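Local coordinates for protein glycerol-3-phosphate dehydrogenase [NAD(+)] 1 (Saccharomyces cerevisiae, PDB 4FGW) that interconverts dihydroxyacetone phosphate and glycerol 3-phosphate with NADH or NAD(+), driving the glycerol accumulation that protects yeast cells from hyperosmotic stress, at residues Q269-G280 and Y292-I303. Numbering follows the deposited sequence.
Sequences QRVGLGEIIRFG and YYQESAGVADLI
Tyr292 lays its ring flat against the backbone of helix 269-280. Ile277 CA sits over the ring centre in a CH-pi contact, 4.2 Å from the centroid and 5° off the ring normal. Ile277 CG1 reaches back to Tyr292 CB at 3.5 Å, the two side chains running past each other in opposite directions. Ile276 comes in obliquely, with CG2 3.6 Å from Tyr292 CD1. The phenol oxygen ends beside Gly280, OH to CA 3.2 Å, where no side chain stands in its way. The hydroxyl hydrogen-bonds to Ser287, in the loop between helix 261-283 and helix 289-294. A leucine in place of Tyr292 would probably leave Ser287 without this partner and strip the ring from over Ile277 CA.

Further along, Leu302 points at the other helix. With CG anti to the backbone N (chi1 -178°), its fork reaches helix 269-280. CD2 packs on Leu273 CB at 3.8 Å and lies near the carbonyl oxygen of Gln269, while CD1 meets Ile276 CD1. Leu273 CD2 meets Val299 CG2, and Leu273 CD1 comes to 3.7 Å from Tyr292 O.

At the far end the extended Gln269 side chain crosses that of Ile303 at about a right angle. One water joins the Gln269 amide to the Ile303 carbonyl: it donates to Ile303 O at 2.6 Å and accepts a weak bond from Gln269 NE2. Each residue also packs on its counterpart's copy in the second subunit, Gln269 on Ile303 and Ile303 on Gln269, so this end lies at the dimer interface.

Segments 269-280 and 296-303 run roughly antiparallel, their axes at 151°; Tyr292 sits on the short helix before the second. This is apolar helix-helix packing within the all-helical C-terminal domain of the glycerol-3-phosphate dehydrogenase family. Leu302 also lies close to Lys245, the probable proton acceptor, so the packing borders the likely active site.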
ATOM      1  N   GLN A 269      -7.134  -3.115   1.795  1.00 46.16           N
ATOM      2  CA  GLN A 269      -6.130  -2.084   2.064  1.00 44.33           C
ATOM      3  C   GLN A 269      -6.381  -0.851   1.202  1.00 50.11           C
ATOM      4  O   GLN A 269      -6.297   0.268   1.706  1.00 51.14           O
ATOM      5  CB  GLN A 269      -4.715  -2.624   1.851  1.00 43.60           C
ATOM      6  CG  GLN A 269      -4.274  -3.516   3.001  1.00 44.64           C
ATOM      7  CD  GLN A 269      -2.985  -4.243   2.747  1.00 50.26           C
ATOM      8  OE1 GLN A 269      -2.969  -5.454   2.541  1.00 45.70           O
ATOM      9  NE2 GLN A 269      -1.877  -3.535   2.816  1.00 40.40           N
ATOM     10  N   ARG A 270      -6.763  -1.055  -0.069  1.00 47.78           N
ATOM     11  CA  ARG A 270      -7.081   0.029  -1.001  1.00 48.42           C
ATOM     12  C   ARG A 270      -8.337   0.772  -0.544  1.00 55.15           C
ATOM     13  O   ARG A 270      -8.340   2.006  -0.504  1.00 56.22           O
ATOM     14  CB  ARG A 270      -7.269  -0.520  -2.420  1.00 48.16           C
ATOM     15  CG  ARG A 270      -7.561   0.558  -3.454  1.00 50.59           C
ATOM     16  CD  ARG A 270      -8.209  -0.015  -4.688  1.00 53.93           C
ATOM     17  NE  ARG A 270      -9.567  -0.515  -4.466  1.00 56.48           N
ATOM     18  CZ  ARG A 270     -10.665   0.232  -4.527  1.00 67.49           C
ATOM     19  NH1 ARG A 270     -10.580   1.534  -4.758  1.00 57.90           N
ATOM     20  NH2 ARG A 270     -11.855  -0.316  -4.344  1.00 56.08           N
ATOM     21  N   VAL A 271      -9.396   0.016  -0.194  1.00 52.71           N
ATOM     22  CA  VAL A 271     -10.658   0.576   0.278  1.00 55.34           C
ATOM     23  C   VAL A 271     -10.412   1.310   1.607  1.00 58.60           C
ATOM     24  O   VAL A 271     -10.877   2.440   1.776  1.00 61.55           O
ATOM     25  CB  VAL A 271     -11.787  -0.499   0.337  1.00 61.86           C
ATOM     26  CG1 VAL A 271     -13.021   0.006   1.085  1.00 64.37           C
ATOM     27  CG2 VAL A 271     -12.174  -0.968  -1.063  1.00 62.93           C
ATOM     28  N   GLY A 272      -9.649   0.674   2.493  1.00 51.34           N
ATOM     29  CA  GLY A 272      -9.261   1.201   3.798  1.00 50.35           C
ATOM     30  C   GLY A 272      -8.499   2.502   3.714  1.00 53.95           C
ATOM     31  O   GLY A 272      -8.876   3.467   4.380  1.00 55.32           O
ATOM     32  N   LEU A 273      -7.466   2.561   2.843  1.00 48.68           N
ATOM     33  CA  LEU A 273      -6.704   3.794   2.592  1.00 46.95           C
ATOM     34  C   LEU A 273      -7.639   4.933   2.173  1.00 53.92           C
ATOM     35  O   LEU A 273      -7.516   6.033   2.705  1.00 55.24           O
ATOM     36  CB  LEU A 273      -5.577   3.590   1.550  1.00 44.30           C
ATOM     37  CG  LEU A 273      -4.632   4.792   1.305  1.00 46.83           C
ATOM     38  CD1 LEU A 273      -3.821   5.160   2.562  1.00 45.05           C
ATOM     39  CD2 LEU A 273      -3.725   4.535   0.130  1.00 46.39           C
ATOM     40  N   GLY A 274      -8.588   4.641   1.277  1.00 51.67           N
ATOM     41  CA  GLY A 274      -9.579   5.609   0.811  1.00 53.83           C
ATOM     42  C   GLY A 274     -10.439   6.134   1.943  1.00 60.01           C
ATOM     43  O   GLY A 274     -10.720   7.332   2.002  1.00 61.94           O
ATOM     44  N   GLU A 275     -10.817   5.246   2.885  1.00 56.20           N
ATOM     45  CA  GLU A 275     -11.631   5.604   4.047  1.00 57.77           C
ATOM     46  C   GLU A 275     -10.869   6.419   5.088  1.00 61.30           C
ATOM     47  O   GLU A 275     -11.457   7.287   5.712  1.00 62.10           O
ATOM     48  CB  GLU A 275     -12.345   4.387   4.634  1.00 59.75           C
ATOM     49  CG  GLU A 275     -13.543   3.999   3.788  1.00 68.40           C
ATOM     50  CD  GLU A 275     -14.457   2.924   4.324  1.00 80.10           C
ATOM     51  OE1 GLU A 275     -15.166   2.299   3.502  1.00 72.80           O
ATOM     52  OE2 GLU A 275     -14.485   2.714   5.559  1.00 72.22           O
ATOM     53  N   ILE A 276      -9.552   6.182   5.224  1.00 57.84           N
ATOM     54  CA  ILE A 276      -8.653   6.935   6.109  1.00 56.84           C
ATOM     55  C   ILE A 276      -8.515   8.369   5.558  1.00 62.63           C
ATOM     56  O   ILE A 276      -8.621   9.322   6.324  1.00 64.13           O
ATOM     57  CB  ILE A 276      -7.283   6.208   6.287  1.00 56.31           C
ATOM     58  CG1 ILE A 276      -7.476   4.842   7.011  1.00 55.38           C
ATOM     59  CG2 ILE A 276      -6.278   7.098   7.047  1.00 56.85           C
ATOM     60  CD1 ILE A 276      -6.230   3.895   7.073  1.00 49.26           C
ATOM     61  N   ILE A 277      -8.327   8.515   4.228  1.00 58.28           N
ATOM     62  CA  ILE A 277      -8.232   9.824   3.562  1.00 58.78           C
ATOM     63  C   ILE A 277      -9.527  10.611   3.773  1.00 64.90           C
ATOM     64  O   ILE A 277      -9.483  11.770   4.197  1.00 66.57           O
ATOM     65  CB  ILE A 277      -7.883   9.670   2.045  1.00 60.89           C
ATOM     66  CG1 ILE A 277      -6.475   9.068   1.860  1.00 57.66           C
ATOM     67  CG2 ILE A 277      -8.035  11.002   1.288  1.00 62.42           C
ATOM     68  CD1 ILE A 277      -6.219   8.357   0.541  1.00 65.05           C
ATOM     69  N   ARG A 278     -10.671   9.961   3.493  1.00 61.51           N
ATOM     70  CA  ARG A 278     -12.013  10.520   3.603  1.00 64.82           C
ATOM     71  C   ARG A 278     -12.295  10.985   5.030  1.00 70.94           C
ATOM     72  O   ARG A 278     -12.832  12.076   5.201  1.00 74.20           O
ATOM     73  CB  ARG A 278     -13.049   9.486   3.131  1.00 64.89           C
ATOM     74  CG  ARG A 278     -14.477  10.016   2.989  1.00 76.26           C
ATOM     75  CD  ARG A 278     -15.433   8.942   2.498  1.00 81.61           C
ATOM     76  NE  ARG A 278     -15.018   8.393   1.204  1.00 84.52           N
ATOM     77  CZ  ARG A 278     -15.047   7.101   0.888  1.00 94.84           C
ATOM     78  NH1 ARG A 278     -15.494   6.206   1.761  1.00 82.07           N
ATOM     79  NH2 ARG A 278     -14.639   6.695  -0.306  1.00 78.84           N
ATOM     80  N   PHE A 279     -11.904  10.178   6.042  1.00 65.45           N
ATOM     81  CA  PHE A 279     -12.083  10.494   7.459  1.00 66.54           C
ATOM     82  C   PHE A 279     -11.264  11.720   7.849  1.00 72.25           C
ATOM     83  O   PHE A 279     -11.782  12.613   8.525  1.00 75.05           O
ATOM     84  CB  PHE A 279     -11.729   9.287   8.354  1.00 65.89           C
ATOM     85  CG  PHE A 279     -12.152   9.435   9.798  1.00 69.05           C
ATOM     86  CD1 PHE A 279     -13.344   8.885  10.248  1.00 74.67           C
ATOM     87  CD2 PHE A 279     -11.364  10.139  10.705  1.00 70.24           C
ATOM     88  CE1 PHE A 279     -13.744   9.040  11.579  1.00 77.48           C
ATOM     89  CE2 PHE A 279     -11.766  10.296  12.032  1.00 74.86           C
ATOM     90  CZ  PHE A 279     -12.948   9.739  12.462  1.00 75.59           C
ATOM     91  N   GLY A 280      -9.993  11.728   7.451  1.00 66.54           N
ATOM     92  CA  GLY A 280      -9.079  12.826   7.731  1.00 66.74           C
ATOM     93  C   GLY A 280      -9.572  14.159   7.206  1.00 74.95           C
ATOM     94  O   GLY A 280      -9.660  15.124   7.960  1.00 76.01           O
ATOM     95  N   TYR A 292      -1.327  10.817   3.400  1.00 47.39           N
ATOM     96  CA  TYR A 292      -1.827   9.447   3.466  1.00 46.04           C
ATOM     97  C   TYR A 292      -1.150   8.462   2.508  1.00 47.82           C
ATOM     98  O   TYR A 292      -0.900   7.326   2.903  1.00 46.77           O
ATOM     99  CB  TYR A 292      -3.351   9.434   3.311  1.00 49.10           C
ATOM    100  CG  TYR A 292      -4.051  10.307   4.327  1.00 53.74           C
ATOM    101  CD1 TYR A 292      -4.376   9.819   5.585  1.00 55.89           C
ATOM    102  CD2 TYR A 292      -4.379  11.628   4.036  1.00 57.07           C
ATOM    103  CE1 TYR A 292      -4.991  10.625   6.539  1.00 58.95           C
ATOM    104  CE2 TYR A 292      -5.004  12.444   4.978  1.00 59.93           C
ATOM    105  CZ  TYR A 292      -5.308  11.936   6.230  1.00 66.25           C
ATOM    106  OH  TYR A 292      -5.921  12.723   7.170  1.00 68.71           O
ATOM    107  N   TYR A 293      -0.837   8.889   1.275  1.00 44.11           N
ATOM    108  CA  TYR A 293      -0.190   8.008   0.299  1.00 43.22           C
ATOM    109  C   TYR A 293       1.309   8.239   0.091  1.00 46.75           C
ATOM    110  O   TYR A 293       1.968   7.362  -0.453  1.00 46.60           O
ATOM    111  CB  TYR A 293      -0.964   7.975  -1.032  1.00 45.23           C
ATOM    112  CG  TYR A 293      -0.938   9.270  -1.816  1.00 47.28           C
ATOM    113  CD1 TYR A 293      -1.916  10.240  -1.627  1.00 50.56           C
ATOM    114  CD2 TYR A 293       0.032   9.502  -2.790  1.00 47.67           C
ATOM    115  CE1 TYR A 293      -1.912  11.422  -2.365  1.00 52.92           C
ATOM    116  CE2 TYR A 293       0.054  10.689  -3.522  1.00 49.89           C
ATOM    117  CZ  TYR A 293      -0.926  11.642  -3.312  1.00 57.54           C
ATOM    118  OH  TYR A 293      -0.915  12.807  -4.036  1.00 60.38           O
ATOM    119  N   GLN A 294       1.852   9.399   0.518  1.00 43.47           N
ATOM    120  CA  GLN A 294       3.280   9.724   0.360  1.00 42.04           C
ATOM    121  C   GLN A 294       4.126   9.405   1.580  1.00 45.23           C
ATOM    122  O   GLN A 294       5.338   9.247   1.437  1.00 44.43           O
ATOM    123  CB  GLN A 294       3.480  11.215   0.044  1.00 44.75           C
ATOM    124  CG  GLN A 294       2.912  11.684  -1.289  1.00 50.12           C
ATOM    125  CD  GLN A 294       3.241  13.123  -1.618  1.00 65.99           C
ATOM    126  OE1 GLN A 294       3.156  13.539  -2.772  1.00 63.91           O
ATOM    127  NE2 GLN A 294       3.608  13.931  -0.628  1.00 57.65           N
ATOM    128  N   GLU A 295       3.517   9.375   2.788  1.00 42.12           N
ATOM    129  CA  GLU A 295       4.268   9.221   4.035  1.00 40.89           C
ATOM    130  C   GLU A 295       4.212   7.859   4.713  1.00 44.36           C
ATOM    131  O   GLU A 295       3.250   7.100   4.532  1.00 43.89           O
ATOM    132  CB  GLU A 295       3.930  10.365   5.028  1.00 43.31           C
ATOM    133  CG  GLU A 295       4.022  11.777   4.446  1.00 48.72           C
ATOM    134  CD  GLU A 295       5.359  12.225   3.886  1.00 51.78           C
ATOM    135  OE1 GLU A 295       6.403  11.709   4.341  1.00 46.27           O
ATOM    136  OE2 GLU A 295       5.368  13.116   3.009  1.00 48.82           O
ATOM    137  N   SER A 296       5.267   7.569   5.515  1.00 39.62           N
ATOM    138  CA  SER A 296       5.413   6.344   6.297  1.00 38.18           C
ATOM    139  C   SER A 296       4.218   6.148   7.228  1.00 42.36           C
ATOM    140  O   SER A 296       3.698   5.040   7.344  1.00 40.00           O
ATOM    141  CB  SER A 296       6.713   6.371   7.097  1.00 40.43           C
ATOM    142  OG  SER A 296       6.914   5.141   7.777  1.00 44.63           O
ATOM    143  N   ALA A 297       3.769   7.243   7.857  1.00 41.83           N
ATOM    144  CA  ALA A 297       2.633   7.287   8.772  1.00 42.42           C
ATOM    145  C   ALA A 297       1.339   6.820   8.099  1.00 47.18           C
ATOM    146  O   ALA A 297       0.504   6.212   8.763  1.00 48.16           O
ATOM    147  CB  ALA A 297       2.462   8.694   9.290  1.00 44.59           C
ATOM    148  N   GLY A 298       1.216   7.081   6.794  1.00 42.65           N
ATOM    149  CA  GLY A 298       0.066   6.706   5.987  1.00 41.90           C
ATOM    150  C   GLY A 298       0.140   5.297   5.449  1.00 42.47           C
ATOM    151  O   GLY A 298       0.094   4.338   6.221  1.00 40.64           O
ATOM    152  N   VAL A 299       0.268   5.182   4.112  1.00 38.31           N
ATOM    153  CA  VAL A 299       0.316   3.938   3.338  1.00 37.15           C
ATOM    154  C   VAL A 299       1.256   2.839   3.901  1.00 40.49           C
ATOM    155  O   VAL A 299       0.828   1.684   4.030  1.00 39.96           O
ATOM    156  CB  VAL A 299       0.516   4.220   1.814  1.00 40.99           C
ATOM    157  CG1 VAL A 299       1.931   4.717   1.494  1.00 39.90           C
ATOM    158  CG2 VAL A 299       0.166   2.997   0.968  1.00 40.63           C
ATOM    159  N   ALA A 300       2.510   3.198   4.249  1.00 36.30           N
ATOM    160  CA  ALA A 300       3.497   2.235   4.764  1.00 36.09           C
ATOM    161  C   ALA A 300       3.041   1.621   6.098  1.00 41.84           C
ATOM    162  O   ALA A 300       3.108   0.396   6.266  1.00 42.61           O
ATOM    163  CB  ALA A 300       4.865   2.892   4.911  1.00 36.38           C
ATOM    164  N   ASP A 301       2.504   2.455   7.008  1.00 37.52           N
ATOM    165  CA  ASP A 301       2.017   1.954   8.286  1.00 37.52           C
ATOM    166  C   ASP A 301       0.812   1.041   8.115  1.00 42.47           C
ATOM    167  O   ASP A 301       0.701   0.032   8.816  1.00 42.67           O
ATOM    168  CB  ASP A 301       1.766   3.080   9.291  1.00 39.33           C
ATOM    169  CG  ASP A 301       1.957   2.637  10.727  1.00 43.72           C
ATOM    170  OD1 ASP A 301       2.397   1.495  10.940  1.00 43.34           O
ATOM    171  OD2 ASP A 301       1.665   3.434  11.635  1.00 52.14           O
ATOM    172  N   LEU A 302      -0.048   1.359   7.136  1.00 39.09           N
ATOM    173  CA  LEU A 302      -1.196   0.529   6.782  1.00 39.41           C
ATOM    174  C   LEU A 302      -0.714  -0.844   6.253  1.00 43.06           C
ATOM    175  O   LEU A 302      -1.191  -1.879   6.713  1.00 43.32           O
ATOM    176  CB  LEU A 302      -2.057   1.251   5.728  1.00 39.67           C
ATOM    177  CG  LEU A 302      -3.332   0.531   5.268  1.00 44.74           C
ATOM    178  CD1 LEU A 302      -4.364   0.453   6.400  1.00 46.68           C
ATOM    179  CD2 LEU A 302      -3.926   1.201   4.049  1.00 45.11           C
ATOM    180  N   ILE A 303       0.244  -0.837   5.299  1.00 39.52           N
ATOM    181  CA  ILE A 303       0.808  -2.047   4.700  1.00 38.45           C
ATOM    182  C   ILE A 303       1.389  -2.990   5.761  1.00 41.80           C
ATOM    183  O   ILE A 303       0.991  -4.150   5.813  1.00 43.28           O
ATOM    184  CB  ILE A 303       1.807  -1.724   3.539  1.00 39.88           C
ATOM    185  CG1 ILE A 303       1.056  -1.113   2.334  1.00 39.28           C
ATOM    186  CG2 ILE A 303       2.600  -2.991   3.108  1.00 38.98           C
ATOM    187  CD1 ILE A 303       1.961  -0.444   1.240  1.00 34.64           C
TER
HETATM  188  O   HOH W   1      -0.057  -5.446   3.856  1.00 39.54           O